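Local structure of methyl transferase from Methanosarcina acetivorans (6MRO) at residues 109-120 / 151-162. The protein binds S-adenosyl-L-homocysteine and calcium ions and probably acts as an S-adenosylmethionine-dependent methyltransferase. The protein carries 1 engineered substitution. Residues are numbered along the deposited sequence; the frame is centred on the assembly and turned at random.
Sequences FHVITDEERLLF and RRASKAEIESTF. With CA (calcium ion), chain D.
In one of its two modelled conformers, Arg151 reaches across to the turn that leads into helix 114-127 and grips Ile112 O end-on with both terminal nitrogens, NH1 and NH2 each standing 3.2 Å from that oxygen. Ile112 O lies close to the guanidinium plane; NH2 is tilted modestly from the carbonyl plane, whereas NH1 sits well above it. The bend at chi3 (-56°) turns the group into this position, where NH2 also forms a salt bridge with Asp114 OD1 (3.2 Å), the carboxylate being turned 68° from the guanidinium. Arg117 NH2 comes within 3.1 Å of Arg151 NH2, a close approach of two donors whose like charges Asp114 probably helps to offset; the two guanidinium planes are nearly parallel. At the backbone, Arg151 O meets the edge of the His110 ring, 3.0 Å from CE1.

Arg152 O binds a calcium ion, whose site also takes in Asp141, Glu146 and two waters. Ala153 CB touches the rim of the Phe109 ring at CE2. Ser154 and Glu157 form the capping box that starts helix 155-162, and both carboxylate oxygens of Glu157 bind the same calcium ion. In this Rossmann-like methyltransferase fold, helices 114-127 and 155-162 pack beside strand 132-139, and Val111, in the turn before helix 114-127, lines the S-adenosyl-L-homocysteine pocket.

Further along the helix, Thr161 CG2 packs 3.8 Å from Phe109 CE1. Phe162 CE1 lies over one face of Phe109, offset toward the rim, and the two rings meet obliquely with planes at 56°, while Arg117, bonded through NH1 to Phe109 O (2.8 Å), lies over the opposite face. Phe162 CZ also approaches the edge of Phe120, 4.2 Å from CE1.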
# COMPACT_ATOMS: atom_id res chain seq x y z
N PHE A 109 -4.19 -4.25 -0.75
CA PHE A 109 -4.76 -5.13 -1.77
C PHE A 109 -4.98 -6.52 -1.19
O PHE A 109 -6.02 -7.15 -1.43
CB PHE A 109 -3.86 -5.21 -2.99
CG PHE A 109 -4.30 -6.25 -3.99
CD1 PHE A 109 -5.44 -6.06 -4.75
CD2 PHE A 109 -3.58 -7.42 -4.15
CE1 PHE A 109 -5.86 -7.02 -5.67
CE2 PHE A 109 -3.99 -8.39 -5.06
CZ PHE A 109 -5.13 -8.19 -5.82
N HIS A 110 -4.03 -6.97 -0.36
CA HIS A 110 -4.08 -8.28 0.28
C HIS A 110 -5.38 -8.49 1.05
O HIS A 110 -5.89 -9.62 1.11
CB HIS A 110 -2.86 -8.43 1.20
CG HIS A 110 -2.87 -9.66 2.06
ND1 HIS A 110 -2.65 -10.92 1.55
CD2 HIS A 110 -3.03 -9.81 3.39
CE1 HIS A 110 -2.70 -11.80 2.54
NE2 HIS A 110 -2.93 -11.15 3.67
N VAL A 111 -5.94 -7.44 1.65
CA VAL A 111 -7.12 -7.61 2.49
C VAL A 111 -8.41 -7.21 1.79
O VAL A 111 -9.49 -7.53 2.31
CB VAL A 111 -6.99 -6.84 3.82
CG1 VAL A 111 -5.77 -7.31 4.58
CG2 VAL A 111 -6.96 -5.34 3.60
N ILE A 112 -8.34 -6.53 0.64
CA ILE A 112 -9.54 -6.19 -0.10
C ILE A 112 -10.26 -7.46 -0.53
O ILE A 112 -9.64 -8.38 -1.10
CB ILE A 112 -9.16 -5.31 -1.31
CG1 ILE A 112 -8.58 -3.97 -0.84
CG2 ILE A 112 -10.37 -5.07 -2.24
CD1 ILE A 112 -9.58 -3.10 -0.06
N THR A 113 -11.56 -7.52 -0.28
CA THR A 113 -12.33 -8.72 -0.61
C THR A 113 -12.63 -8.79 -2.10
O THR A 113 -12.57 -7.80 -2.83
CB THR A 113 -13.66 -8.77 0.16
OG1 THR A 113 -14.53 -7.75 -0.35
CG2 THR A 113 -13.43 -8.55 1.65
N ASP A 114 -12.98 -10.00 -2.55
CA ASP A 114 -13.24 -10.24 -3.97
C ASP A 114 -14.32 -9.30 -4.49
O ASP A 114 -14.17 -8.69 -5.56
CB ASP A 114 -13.66 -11.69 -4.19
CG ASP A 114 -12.50 -12.66 -4.09
OD1 ASP A 114 -11.34 -12.20 -3.95
OD2 ASP A 114 -12.74 -13.88 -4.16
N GLU A 115 -15.43 -9.16 -3.76
CA GLU A 115 -16.53 -8.33 -4.24
C GLU A 115 -16.19 -6.84 -4.25
O GLU A 115 -16.93 -6.06 -4.86
CB GLU A 115 -17.79 -8.57 -3.41
CG GLU A 115 -18.56 -9.81 -3.84
CD GLU A 115 -19.84 -10.01 -3.06
OE1 GLU A 115 -20.87 -10.32 -3.68
OE2 GLU A 115 -19.81 -9.86 -1.82
N GLU A 116 -15.10 -6.44 -3.61
CA GLU A 116 -14.67 -5.05 -3.60
C GLU A 116 -13.47 -4.79 -4.50
O GLU A 116 -13.00 -3.65 -4.57
CB GLU A 116 -14.34 -4.61 -2.16
CG GLU A 116 -15.50 -4.71 -1.17
CD GLU A 116 -16.75 -3.94 -1.60
OE1 GLU A 116 -16.63 -2.76 -1.96
OE2 GLU A 116 -17.86 -4.51 -1.54
N ARG A 117 -12.97 -5.81 -5.21
CA ARG A 117 -11.72 -5.67 -5.95
C ARG A 117 -11.87 -4.76 -7.17
O ARG A 117 -11.00 -3.92 -7.43
CB ARG A 117 -11.20 -7.05 -6.37
CG ARG A 117 -10.42 -7.79 -5.28
CD ARG A 117 -9.14 -8.41 -5.83
NE ARG A 117 -8.51 -9.37 -4.92
CZ ARG A 117 -7.91 -9.05 -3.77
NH1 ARG A 117 -7.87 -7.80 -3.36
NH2 ARG A 117 -7.36 -10.00 -3.02
N LEU A 118 -12.94 -4.92 -7.95
CA LEU A 118 -13.12 -4.06 -9.13
C LEU A 118 -13.24 -2.61 -8.72
O LEU A 118 -12.57 -1.73 -9.27
CB LEU A 118 -14.34 -4.50 -9.95
CG LEU A 118 -14.98 -3.43 -10.85
CD1 LEU A 118 -14.03 -2.94 -11.94
CD2 LEU A 118 -16.29 -3.93 -11.48
N LEU A 119 -14.11 -2.33 -7.73
CA LEU A 119 -14.25 -0.98 -7.19
C LEU A 119 -12.91 -0.45 -6.71
O LEU A 119 -12.57 0.72 -6.94
CB LEU A 119 -15.26 -0.99 -6.05
CG LEU A 119 -15.65 0.34 -5.42
CD1 LEU A 119 -16.28 1.22 -6.48
CD2 LEU A 119 -16.60 0.14 -4.24
N PHE A 120 -12.13 -1.29 -6.02
CA PHE A 120 -10.82 -0.87 -5.54
C PHE A 120 -9.94 -0.40 -6.69
O PHE A 120 -9.39 0.71 -6.66
CB PHE A 120 -10.18 -2.03 -4.78
CG PHE A 120 -8.76 -1.78 -4.33
CD1 PHE A 120 -7.70 -2.26 -5.07
CD2 PHE A 120 -8.51 -1.08 -3.15
CE1 PHE A 120 -6.39 -2.05 -4.65
CE2 PHE A 120 -7.20 -0.87 -2.73
CZ PHE A 120 -6.14 -1.36 -3.49
N ARG A 151 -5.47 -15.72 2.09
CA ARG A 151 -5.25 -15.67 0.65
C ARG A 151 -3.84 -15.18 0.35
O ARG A 151 -3.23 -14.45 1.14
CB ARG A 151 -6.26 -14.73 -0.02
CG ARG A 151 -7.65 -15.31 -0.23
CD ARG A 151 -8.60 -14.22 -0.74
NE ARG A 151 -8.62 -13.08 0.17
CZ ARG A 151 -9.02 -11.85 -0.16
NH1 ARG A 151 -9.00 -10.88 0.74
NH2 ARG A 151 -9.44 -11.60 -1.40
N ARG A 152 -3.31 -15.59 -0.80
CA ARG A 152 -2.08 -15.02 -1.32
C ARG A 152 -2.27 -14.80 -2.82
O ARG A 152 -3.05 -15.51 -3.46
CB ARG A 152 -0.85 -15.92 -1.06
CG ARG A 152 -0.63 -16.30 0.42
CD ARG A 152 0.82 -16.75 0.68
NE ARG A 152 1.19 -17.95 -0.08
CZ ARG A 152 0.90 -19.20 0.27
NH1 ARG A 152 0.22 -19.44 1.38
NH2 ARG A 152 1.29 -20.21 -0.50
N ALA A 153 -1.58 -13.81 -3.36
CA ALA A 153 -1.84 -13.38 -4.73
C ALA A 153 -0.83 -14.01 -5.67
O ALA A 153 0.38 -13.96 -5.42
CB ALA A 153 -1.81 -11.85 -4.83
N SER A 154 -1.32 -14.64 -6.73
CA SER A 154 -0.45 -15.16 -7.77
C SER A 154 -0.21 -14.08 -8.82
O SER A 154 -0.89 -13.06 -8.84
CB SER A 154 -1.07 -16.39 -8.43
OG SER A 154 -2.23 -16.01 -9.15
N LYS A 155 0.78 -14.31 -9.69
CA LYS A 155 0.99 -13.35 -10.76
C LYS A 155 -0.22 -13.29 -11.67
O LYS A 155 -0.61 -12.20 -12.13
CB LYS A 155 2.25 -13.71 -11.55
CG LYS A 155 3.50 -13.74 -10.70
CD LYS A 155 4.69 -14.24 -11.48
CE LYS A 155 5.74 -13.16 -11.62
NZ LYS A 155 7.09 -13.72 -11.36
N ALA A 156 -0.86 -14.43 -11.91
CA ALA A 156 -2.05 -14.46 -12.75
C ALA A 156 -3.17 -13.64 -12.12
O ALA A 156 -3.86 -12.87 -12.80
CB ALA A 156 -2.50 -15.90 -12.98
N GLU A 157 -3.38 -13.81 -10.81
CA GLU A 157 -4.40 -13.02 -10.12
C GLU A 157 -4.07 -11.53 -10.17
O GLU A 157 -4.96 -10.71 -10.41
CB GLU A 157 -4.53 -13.51 -8.67
CG GLU A 157 -5.03 -14.95 -8.58
CD GLU A 157 -4.72 -15.64 -7.25
OE1 GLU A 157 -5.31 -16.71 -6.98
OE2 GLU A 157 -3.89 -15.12 -6.49
N ILE A 158 -2.80 -11.18 -10.00
CA ILE A 158 -2.39 -9.78 -10.07
C ILE A 158 -2.61 -9.23 -11.47
O ILE A 158 -3.20 -8.15 -11.66
CB ILE A 158 -0.92 -9.63 -9.62
CG1 ILE A 158 -0.81 -9.92 -8.12
CG2 ILE A 158 -0.39 -8.22 -9.91
CD1 ILE A 158 0.61 -10.00 -7.62
N GLU A 159 -2.20 -10.01 -12.47
CA GLU A 159 -2.35 -9.62 -13.86
C GLU A 159 -3.82 -9.46 -14.24
O GLU A 159 -4.20 -8.49 -14.89
CB GLU A 159 -1.69 -10.65 -14.78
CG GLU A 159 -0.17 -10.56 -14.82
CD GLU A 159 0.45 -11.54 -15.80
OE1 GLU A 159 0.45 -11.25 -17.01
OE2 GLU A 159 0.92 -12.61 -15.35
N SER A 160 -4.64 -10.41 -13.80
CA SER A 160 -6.07 -10.36 -14.10
C SER A 160 -6.74 -9.15 -13.45
O SER A 160 -7.64 -8.54 -14.04
CB SER A 160 -6.75 -11.65 -13.63
OG SER A 160 -8.13 -11.60 -13.94
N THR A 161 -6.30 -8.79 -12.24
CA THR A 161 -6.91 -7.70 -11.49
C THR A 161 -6.51 -6.33 -12.04
O THR A 161 -7.35 -5.44 -12.18
CB THR A 161 -6.52 -7.80 -10.02
OG1 THR A 161 -7.00 -9.04 -9.48
CG2 THR A 161 -7.08 -6.64 -9.23
N PHE A 162 -5.22 -6.13 -12.33
CA PHE A 162 -4.74 -4.78 -12.62
C PHE A 162 -4.50 -4.49 -14.10
O PHE A 162 -4.39 -3.31 -14.46
CB PHE A 162 -3.47 -4.50 -11.81
CG PHE A 162 -3.73 -4.41 -10.33
CD1 PHE A 162 -3.41 -5.46 -9.48
CD2 PHE A 162 -4.33 -3.29 -9.80
CE1 PHE A 162 -3.69 -5.38 -8.12
CE2 PHE A 162 -4.61 -3.20 -8.43
CZ PHE A 162 -4.28 -4.25 -7.60
CA CA D . -4.48 -16.98 -4.49
O HOH W 1 -4.56 -17.92 -2.31
O HOH W 2 -6.02 -15.20 -3.75